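Local coordinates for AB hydrolase-1 domain-containing protein (PDB 4L9A) that is an alpha/beta hydrolase of Streptococcus mutans that probably acts as a carboxylesterase, at residues Gly51-Ala56 and Leu270-Thr275; Asn61-Leu66 and Ile70-Ile75. All coordinates share one frame; numbering follows the deposited sequence.

Contact 1. Residues Gly51-Ala56 and Leu270-Thr275; sequences GFFSTA and LHWSET
Asn-58 OD1 is gripped by two ring nitrogens, NE1 of Trp-272, whose benzo edge meets Phe-53, and NE2 of His-271, each through a hydrogen bond. Two neighbouring rings of the short helix 270-273 are thus tied to one amide, which limits how far the indole can turn. Trp-272 CD1 also lies 3.3 Å above the plane of the His-271 imidazole, toward its rim. Held by Asn-58, the six-membered ring of Trp-272 presents its edge to the face of Phe-53 in an offset edge-to-face stack, with centroids 5.6 Å apart and planes at 68°. The closest approach is Phe-53 CE2 to Trp-272 CZ2 at 3.7 Å. The neighbouring indole carbon, CH2, lies 3.8 Å from Phe-53 CE2 and 4.0 Å from Phe-53 CZ. Phe-53 has CG beside its backbone N (chi1 -53°), a setting that carries the ring out of its loop to the indole. Both residues are buried: Leu-194 of helix 188-206 also packs on Phe-53, while Phe-186 makes a second edge-to-face pair with Trp-272. The loop containing Phe-53 follows strand 43-47, where relatives of this fold commonly place oxyanion-hole residues. The direct contact is dispersion with some edge-to-face character, and the indole's polar end is satisfied separately by Asn-58.

Contact 2. Residues Asn61-Leu66 and Ile70-Ile75; sequences NIIDKL and IGILTI
Leu-66 and Ile-72 meet methyl to methyl, CD1 of Leu-66 lying 3.6 Å from CD1 of Ile-72. The leucine branch runs out straight, CD1 being anti to CA (chi2 168°), whereas the isoleucine folds its CD1 back (chi2 -67°), and the two side chains meet at a slant. Ile-63, like Leu-66, is nearly extended at the second torsion (chi2 159°), which carries its CD1 to Thr-74 CG2 at 3.8 Å, with the two side chains at about a right angle. Its CG1 passes Ile-72 CG2 more loosely, at 4.3 Å. Thr-74 offers its methyl to the helix, while OG1 makes a weak hydrogen bond to Cys-36 N of the adjoining strand. A type I turn from Ile-63 to Leu-66 brings both aliphatic residues round to the strand, and Phe-46 and Phe-44 of strand 43-47 pack beside them. Away from this surface, Lys-65 NZ donates to Asn-61 O (2.8 Å), approaching one of the oxygen's lone pairs within the carbonyl plane, and also bonds Thr-275. Helix 60-63 and strand 71-75 belong to a beta-alpha-beta crossover from strand 43-47, and their direct contact relies on dispersion and the fit of branched side chains, with polar groups directed to other partners.

In the fold
From the N terminus, the chain forms the first strands, then leaves strand 43-47 into the loop at 51-56. Helices 55-58 and 60-63 follow, and 61-66 soon returns to strand 71-75, so contact 2 closes a very short loop. Contact 1 closes a far longer one, with 213 intervening residues, when 270-275 arrives after the last strand, 260-263; contact 2 is nested inside it. Their centres lie 11 Å apart and they touch directly: Thr-55 OG1 probably bonds Ile-75 O, and Thr-275 OG1 probably bonds Lys-65 NZ. Together they join the early crossover of the central sheet to the C-terminal helices 270-273 and 275-287.

Contact 1. Residues Gly51-Ala56 and Leu270-Thr275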
ATOM      1  N   GLY A  51       7.663   3.968  -3.622  1.00 35.49           N
ATOM      2  CA  GLY A  51       8.338   3.160  -4.614  1.00 30.90           C
ATOM      3  C   GLY A  51       7.784   3.508  -5.968  1.00 26.09           C
ATOM      4  O   GLY A  51       6.873   4.323  -6.064  1.00 26.52           O
ATOM      5  N   PHE A  52       8.334   2.888  -7.008  1.00 26.52           N
ATOM      6  CA  PHE A  52       7.986   3.225  -8.381  1.00 26.79           C
ATOM      7  C   PHE A  52       7.151   2.136  -9.027  1.00 27.72           C
ATOM      8  O   PHE A  52       6.700   2.299 -10.151  1.00 24.12           O
ATOM      9  CB  PHE A  52       9.245   3.431  -9.239  1.00 22.55           C
ATOM     10  CG  PHE A  52      10.084   4.604  -8.830  1.00 34.20           C
ATOM     11  CD1 PHE A  52       9.576   5.585  -7.993  1.00 29.62           C
ATOM     12  CD2 PHE A  52      11.389   4.726  -9.297  1.00 35.29           C
ATOM     13  CE1 PHE A  52      10.357   6.658  -7.612  1.00 36.54           C
ATOM     14  CE2 PHE A  52      12.174   5.802  -8.930  1.00 38.41           C
ATOM     15  CZ  PHE A  52      11.663   6.769  -8.083  1.00 36.82           C
ATOM     16  N   PHE A  53       6.964   1.013  -8.342  1.00 25.96           N
ATOM     17  CA  PHE A  53       6.179  -0.069  -8.928  1.00 27.68           C
ATOM     18  C   PHE A  53       4.711   0.336  -9.118  1.00 23.47           C
ATOM     19  O   PHE A  53       4.143   1.040  -8.294  1.00 22.54           O
ATOM     20  CB  PHE A  53       6.227  -1.319  -8.054  1.00 26.50           C
ATOM     21  CG  PHE A  53       7.616  -1.779  -7.713  1.00 29.08           C
ATOM     22  CD1 PHE A  53       8.498  -2.163  -8.706  1.00 24.52           C
ATOM     23  CD2 PHE A  53       8.029  -1.841  -6.390  1.00 29.93           C
ATOM     24  CE1 PHE A  53       9.771  -2.599  -8.388  1.00 26.78           C
ATOM     25  CE2 PHE A  53       9.314  -2.277  -6.058  1.00 30.25           C
ATOM     26  CZ  PHE A  53      10.180  -2.656  -7.053  1.00 25.44           C
ATOM     27  N   SER A  54       4.092  -0.141 -10.190  1.00 20.87           N
ATOM     28  CA  SER A  54       2.652   0.063 -10.365  1.00 20.51           C
ATOM     29  C   SER A  54       1.940  -0.895  -9.423  1.00 23.27           C
ATOM     30  O   SER A  54       2.443  -1.982  -9.143  1.00 25.25           O
ATOM     31  CB  SER A  54       2.223  -0.188 -11.822  1.00 18.73           C
ATOM     32  OG  SER A  54       0.876   0.213 -12.022  1.00 21.50           O
ATOM     33  N   THR A  55       0.767  -0.503  -8.938  1.00 24.83           N
ATOM     34  CA  THR A  55       0.180  -1.174  -7.774  1.00 25.59           C
ATOM     35  C   THR A  55      -0.347  -2.567  -8.092  1.00 27.33           C
ATOM     36  O   THR A  55      -0.128  -3.508  -7.324  1.00 22.40           O
ATOM     37  CB  THR A  55      -0.893  -0.299  -7.114  1.00 23.18           C
ATOM     38  OG1 THR A  55      -0.260   0.874  -6.590  1.00 19.57           O
ATOM     39  CG2 THR A  55      -1.604  -1.045  -5.972  1.00 20.14           C
ATOM     40  N   ALA A  56      -1.009  -2.723  -9.235  1.00 25.72           N
ATOM     41  CA  ALA A  56      -1.491  -4.041  -9.619  1.00 28.22           C
ATOM     42  C   ALA A  56      -0.337  -5.048  -9.759  1.00 28.08           C
ATOM     43  O   ALA A  56      -0.470  -6.211  -9.361  1.00 26.86           O
ATOM     44  CB  ALA A  56      -2.304  -3.963 -10.916  1.00 28.60           C
ATOM     45  N   LEU A 270       6.138  -8.175   2.428  1.00 23.94           N
ATOM     46  CA  LEU A 270       5.378  -9.368   2.785  1.00 29.10           C
ATOM     47  C   LEU A 270       4.286  -9.648   1.760  1.00 30.03           C
ATOM     48  O   LEU A 270       3.893 -10.797   1.562  1.00 22.63           O
ATOM     49  CB  LEU A 270       4.793  -9.226   4.199  1.00 20.53           C
ATOM     50  CG  LEU A 270       5.861  -8.960   5.261  1.00 24.09           C
ATOM     51  CD1 LEU A 270       5.246  -8.889   6.679  1.00 25.74           C
ATOM     52  CD2 LEU A 270       6.960 -10.025   5.202  1.00 27.65           C
ATOM     53  N   HIS A 271       3.806  -8.597   1.101  1.00 24.58           N
ATOM     54  CA  HIS A 271       2.810  -8.769   0.040  1.00 29.72           C
ATOM     55  C   HIS A 271       3.369  -9.482  -1.184  1.00 23.74           C
ATOM     56  O   HIS A 271       2.609  -9.950  -2.024  1.00 26.52           O
ATOM     57  CB  HIS A 271       2.198  -7.434  -0.381  1.00 25.70           C
ATOM     58  CG  HIS A 271       3.200  -6.452  -0.894  1.00 24.85           C
ATOM     59  ND1 HIS A 271       4.242  -5.988  -0.125  1.00 26.21           N
ATOM     60  CD2 HIS A 271       3.316  -5.843  -2.099  1.00 21.72           C
ATOM     61  CE1 HIS A 271       4.962  -5.133  -0.832  1.00 28.62           C
ATOM     62  NE2 HIS A 271       4.422  -5.029  -2.033  1.00 26.64           N
ATOM     63  N   TRP A 272       4.691  -9.572  -1.279  1.00 23.33           N
ATOM     64  CA  TRP A 272       5.320 -10.391  -2.309  1.00 21.42           C
ATOM     65  C   TRP A 272       5.496 -11.849  -1.899  1.00 26.89           C
ATOM     66  O   TRP A 272       5.281 -12.758  -2.706  1.00 29.88           O
ATOM     67  CB  TRP A 272       6.705  -9.848  -2.645  1.00 25.44           C
ATOM     68  CG  TRP A 272       6.697  -8.528  -3.345  1.00 26.46           C
ATOM     69  CD1 TRP A 272       5.605  -7.807  -3.748  1.00 19.42           C
ATOM     70  CD2 TRP A 272       7.849  -7.764  -3.725  1.00 28.03           C
ATOM     71  NE1 TRP A 272       6.011  -6.638  -4.351  1.00 25.10           N
ATOM     72  CE2 TRP A 272       7.381  -6.588  -4.351  1.00 23.57           C
ATOM     73  CE3 TRP A 272       9.234  -7.963  -3.591  1.00 26.66           C
ATOM     74  CZ2 TRP A 272       8.251  -5.616  -4.861  1.00 22.58           C
ATOM     75  CZ3 TRP A 272      10.093  -6.999  -4.101  1.00 29.99           C
ATOM     76  CH2 TRP A 272       9.595  -5.834  -4.719  1.00 22.73           C
ATOM     77  N   SER A 273       5.917 -12.066  -0.653  1.00 30.07           N
ATOM     78  CA  SER A 273       6.438 -13.368  -0.228  1.00 38.04           C
ATOM     79  C   SER A 273       5.520 -14.188   0.693  1.00 40.06           C
ATOM     80  O   SER A 273       5.722 -15.396   0.866  1.00 38.08           O
ATOM     81  CB  SER A 273       7.785 -13.169   0.484  1.00 34.59           C
ATOM     82  OG  SER A 273       7.625 -12.326   1.617  1.00 28.79           O
ATOM     83  N   GLU A 274       4.534 -13.549   1.311  1.00 33.24           N
ATOM     84  CA  GLU A 274       3.745 -14.255   2.322  1.00 26.55           C
ATOM     85  C   GLU A 274       2.266 -14.379   1.955  1.00 25.64           C
ATOM     86  O   GLU A 274       1.401 -14.380   2.838  1.00 31.38           O
ATOM     87  CB  GLU A 274       3.919 -13.583   3.690  1.00 25.46           C
ATOM     88  CG  GLU A 274       5.370 -13.521   4.178  1.00 28.75           C
ATOM     89  CD  GLU A 274       6.003 -14.894   4.323  1.00 42.47           C
ATOM     90  OE1 GLU A 274       5.287 -15.852   4.683  1.00 45.82           O
ATOM     91  OE2 GLU A 274       7.220 -15.018   4.068  1.00 55.36           O
ATOM     92  N   THR A 275       1.976 -14.519   0.661  1.00 29.02           N
ATOM     93  CA  THR A 275       0.595 -14.399   0.183  1.00 29.18           C
ATOM     94  C   THR A 275      -0.280 -15.618   0.488  1.00 31.75           C
ATOM     95  O   THR A 275      -1.503 -15.509   0.558  1.00 39.04           O
ATOM     96  CB  THR A 275       0.521 -14.002  -1.324  1.00 28.73           C
ATOM     97  OG1 THR A 275       1.125 -15.021  -2.130  1.00 30.31           O
ATOM     98  CG2 THR A 275       1.243 -12.712  -1.549  1.00 24.92           C
TER

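Contact 2. Residues Asn61-Leu66 and Ile70-Ile75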
ATOM      1  N   ASN A  61       0.650 -11.159  -6.573  1.00 31.36           N
ATOM      2  CA  ASN A  61       0.550 -12.410  -5.824  1.00 35.70           C
ATOM      3  C   ASN A  61      -0.655 -12.486  -4.879  1.00 35.57           C
ATOM      4  O   ASN A  61      -1.062 -13.576  -4.475  1.00 39.40           O
ATOM      5  CB  ASN A  61       1.845 -12.684  -5.049  1.00 29.30           C
ATOM      6  CG  ASN A  61       3.008 -13.055  -5.959  1.00 38.66           C
ATOM      7  OD1 ASN A  61       2.814 -13.427  -7.123  1.00 35.97           O
ATOM      8  ND2 ASN A  61       4.227 -12.968  -5.428  1.00 34.69           N
ATOM      9  N   ILE A  62      -1.217 -11.338  -4.509  1.00 24.59           N
ATOM     10  CA  ILE A  62      -2.470 -11.350  -3.749  1.00 25.63           C
ATOM     11  C   ILE A  62      -3.682 -11.322  -4.697  1.00 27.16           C
ATOM     12  O   ILE A  62      -4.623 -12.121  -4.569  1.00 28.01           O
ATOM     13  CB  ILE A  62      -2.545 -10.186  -2.743  1.00 26.62           C
ATOM     14  CG1 ILE A  62      -1.473 -10.365  -1.649  1.00 25.10           C
ATOM     15  CG2 ILE A  62      -3.939 -10.135  -2.118  1.00 28.69           C
ATOM     16  CD1 ILE A  62      -1.354  -9.186  -0.672  1.00 26.24           C
ATOM     17  N   ILE A  63      -3.638 -10.404  -5.655  1.00 31.02           N
ATOM     18  CA  ILE A  63      -4.718 -10.251  -6.636  1.00 32.45           C
ATOM     19  C   ILE A  63      -5.026 -11.567  -7.331  1.00 33.83           C
ATOM     20  O   ILE A  63      -6.178 -12.000  -7.366  1.00 37.84           O
ATOM     21  CB  ILE A  63      -4.392  -9.129  -7.655  1.00 24.13           C
ATOM     22  CG1 ILE A  63      -4.421  -7.777  -6.938  1.00 25.21           C
ATOM     23  CG2 ILE A  63      -5.420  -9.105  -8.808  1.00 27.57           C
ATOM     24  CD1 ILE A  63      -3.658  -6.670  -7.647  1.00 24.40           C
ATOM     25  N   ASP A  64      -3.999 -12.219  -7.862  1.00 29.75           N
ATOM     26  CA  ASP A  64      -4.202 -13.482  -8.565  1.00 34.20           C
ATOM     27  C   ASP A  64      -4.888 -14.543  -7.717  1.00 40.35           C
ATOM     28  O   ASP A  64      -5.509 -15.453  -8.258  1.00 40.84           O
ATOM     29  CB  ASP A  64      -2.881 -14.040  -9.085  1.00 41.57           C
ATOM     30  CG  ASP A  64      -2.302 -13.204 -10.203  1.00 47.45           C
ATOM     31  OD1 ASP A  64      -3.043 -12.354 -10.744  1.00 43.96           O
ATOM     32  OD2 ASP A  64      -1.112 -13.392 -10.532  1.00 47.68           O
ATOM     33  N   LYS A  65      -4.776 -14.436  -6.395  1.00 36.51           N
ATOM     34  CA  LYS A  65      -5.333 -15.464  -5.515  1.00 41.69           C
ATOM     35  C   LYS A  65      -6.758 -15.184  -5.009  1.00 45.98           C
ATOM     36  O   LYS A  65      -7.380 -16.047  -4.392  1.00 42.08           O
ATOM     37  CB  LYS A  65      -4.398 -15.715  -4.331  1.00 41.27           C
ATOM     38  CG  LYS A  65      -3.037 -16.294  -4.694  1.00 45.10           C
ATOM     39  CD  LYS A  65      -2.259 -16.654  -3.423  1.00 51.30           C
ATOM     40  CE  LYS A  65      -0.871 -17.183  -3.732  1.00 52.55           C
ATOM     41  NZ  LYS A  65      -0.061 -16.184  -4.473  1.00 58.06           N
ATOM     42  N   LEU A  66      -7.274 -13.982  -5.250  1.00 43.62           N
ATOM     43  CA  LEU A  66      -8.626 -13.659  -4.804  1.00 45.38           C
ATOM     44  C   LEU A  66      -9.655 -14.273  -5.762  1.00 52.47           C
ATOM     45  O   LEU A  66      -9.393 -14.391  -6.958  1.00 55.29           O
ATOM     46  CB  LEU A  66      -8.814 -12.141  -4.683  1.00 42.09           C
ATOM     47  CG  LEU A  66      -8.061 -11.437  -3.544  1.00 38.79           C
ATOM     48  CD1 LEU A  66      -8.076  -9.916  -3.699  1.00 34.85           C
ATOM     49  CD2 LEU A  66      -8.633 -11.845  -2.190  1.00 41.99           C
ATOM     50  N   ILE A  70     -14.746 -11.345  -6.290  1.00 45.24           N
ATOM     51  CA  ILE A  70     -14.339 -10.211  -5.469  1.00 39.24           C
ATOM     52  C   ILE A  70     -13.848  -9.096  -6.368  1.00 39.01           C
ATOM     53  O   ILE A  70     -13.122  -9.347  -7.329  1.00 46.82           O
ATOM     54  CB  ILE A  70     -13.221 -10.616  -4.471  1.00 45.98           C
ATOM     55  CG1 ILE A  70     -13.762 -11.612  -3.440  1.00 57.55           C
ATOM     56  CG2 ILE A  70     -12.643  -9.397  -3.787  1.00 36.46           C
ATOM     57  CD1 ILE A  70     -14.850 -11.037  -2.550  1.00 57.61           C
ATOM     58  N   GLY A  71     -14.249  -7.867  -6.062  1.00 45.20           N
ATOM     59  CA  GLY A  71     -13.820  -6.716  -6.836  1.00 41.97           C
ATOM     60  C   GLY A  71     -12.364  -6.373  -6.569  1.00 40.24           C
ATOM     61  O   GLY A  71     -11.812  -6.738  -5.535  1.00 36.38           O
ATOM     62  N   ILE A  72     -11.738  -5.678  -7.511  1.00 33.18           N
ATOM     63  CA  ILE A  72     -10.360  -5.233  -7.360  1.00 32.97           C
ATOM     64  C   ILE A  72     -10.277  -3.770  -7.779  1.00 34.98           C
ATOM     65  O   ILE A  72     -10.838  -3.385  -8.797  1.00 30.41           O
ATOM     66  CB  ILE A  72      -9.387  -6.052  -8.254  1.00 28.97           C
ATOM     67  CG1 ILE A  72      -9.483  -7.550  -7.957  1.00 34.51           C
ATOM     68  CG2 ILE A  72      -7.961  -5.555  -8.096  1.00 24.04           C
ATOM     69  CD1 ILE A  72      -8.987  -7.948  -6.548  1.00 29.21           C
ATOM     70  N   LEU A  73      -9.588  -2.955  -6.992  1.00 26.77           N
ATOM     71  CA  LEU A  73      -9.232  -1.607  -7.419  1.00 26.95           C
ATOM     72  C   LEU A  73      -7.815  -1.331  -6.985  1.00 29.55           C
ATOM     73  O   LEU A  73      -7.529  -1.287  -5.791  1.00 23.94           O
ATOM     74  CB  LEU A  73     -10.166  -0.555  -6.801  1.00 23.67           C
ATOM     75  CG  LEU A  73      -9.822   0.911  -7.054  1.00 27.77           C
ATOM     76  CD1 LEU A  73      -9.800   1.258  -8.577  1.00 23.09           C
ATOM     77  CD2 LEU A  73     -10.827   1.800  -6.331  1.00 34.86           C
ATOM     78  N   THR A  74      -6.921  -1.155  -7.946  1.00 25.45           N
ATOM     79  CA  THR A  74      -5.574  -0.729  -7.610  1.00 26.83           C
ATOM     80  C   THR A  74      -5.403   0.725  -8.013  1.00 24.77           C
ATOM     81  O   THR A  74      -5.961   1.178  -9.031  1.00 22.81           O
ATOM     82  CB  THR A  74      -4.503  -1.603  -8.282  1.00 22.51           C
ATOM     83  OG1 THR A  74      -4.483  -1.345  -9.691  1.00 24.39           O
ATOM     84  CG2 THR A  74      -4.778  -3.099  -8.033  1.00 22.00           C
ATOM     85  N   ILE A  75      -4.618   1.449  -7.225  1.00 22.12           N
ATOM     86  CA  ILE A  75      -4.394   2.871  -7.432  1.00 21.73           C
ATOM     87  C   ILE A  75      -2.902   3.203  -7.359  1.00 24.16           C
ATOM     88  O   ILE A  75      -2.230   2.859  -6.377  1.00 23.61           O
ATOM     89  CB  ILE A  75      -5.146   3.703  -6.362  1.00 28.46           C
ATOM     90  CG1 ILE A  75      -6.649   3.408  -6.412  1.00 28.65           C
ATOM     91  CG2 ILE A  75      -4.889   5.195  -6.552  1.00 27.02           C
ATOM     92  CD1 ILE A  75      -7.446   4.094  -5.297  1.00 24.98           C
TER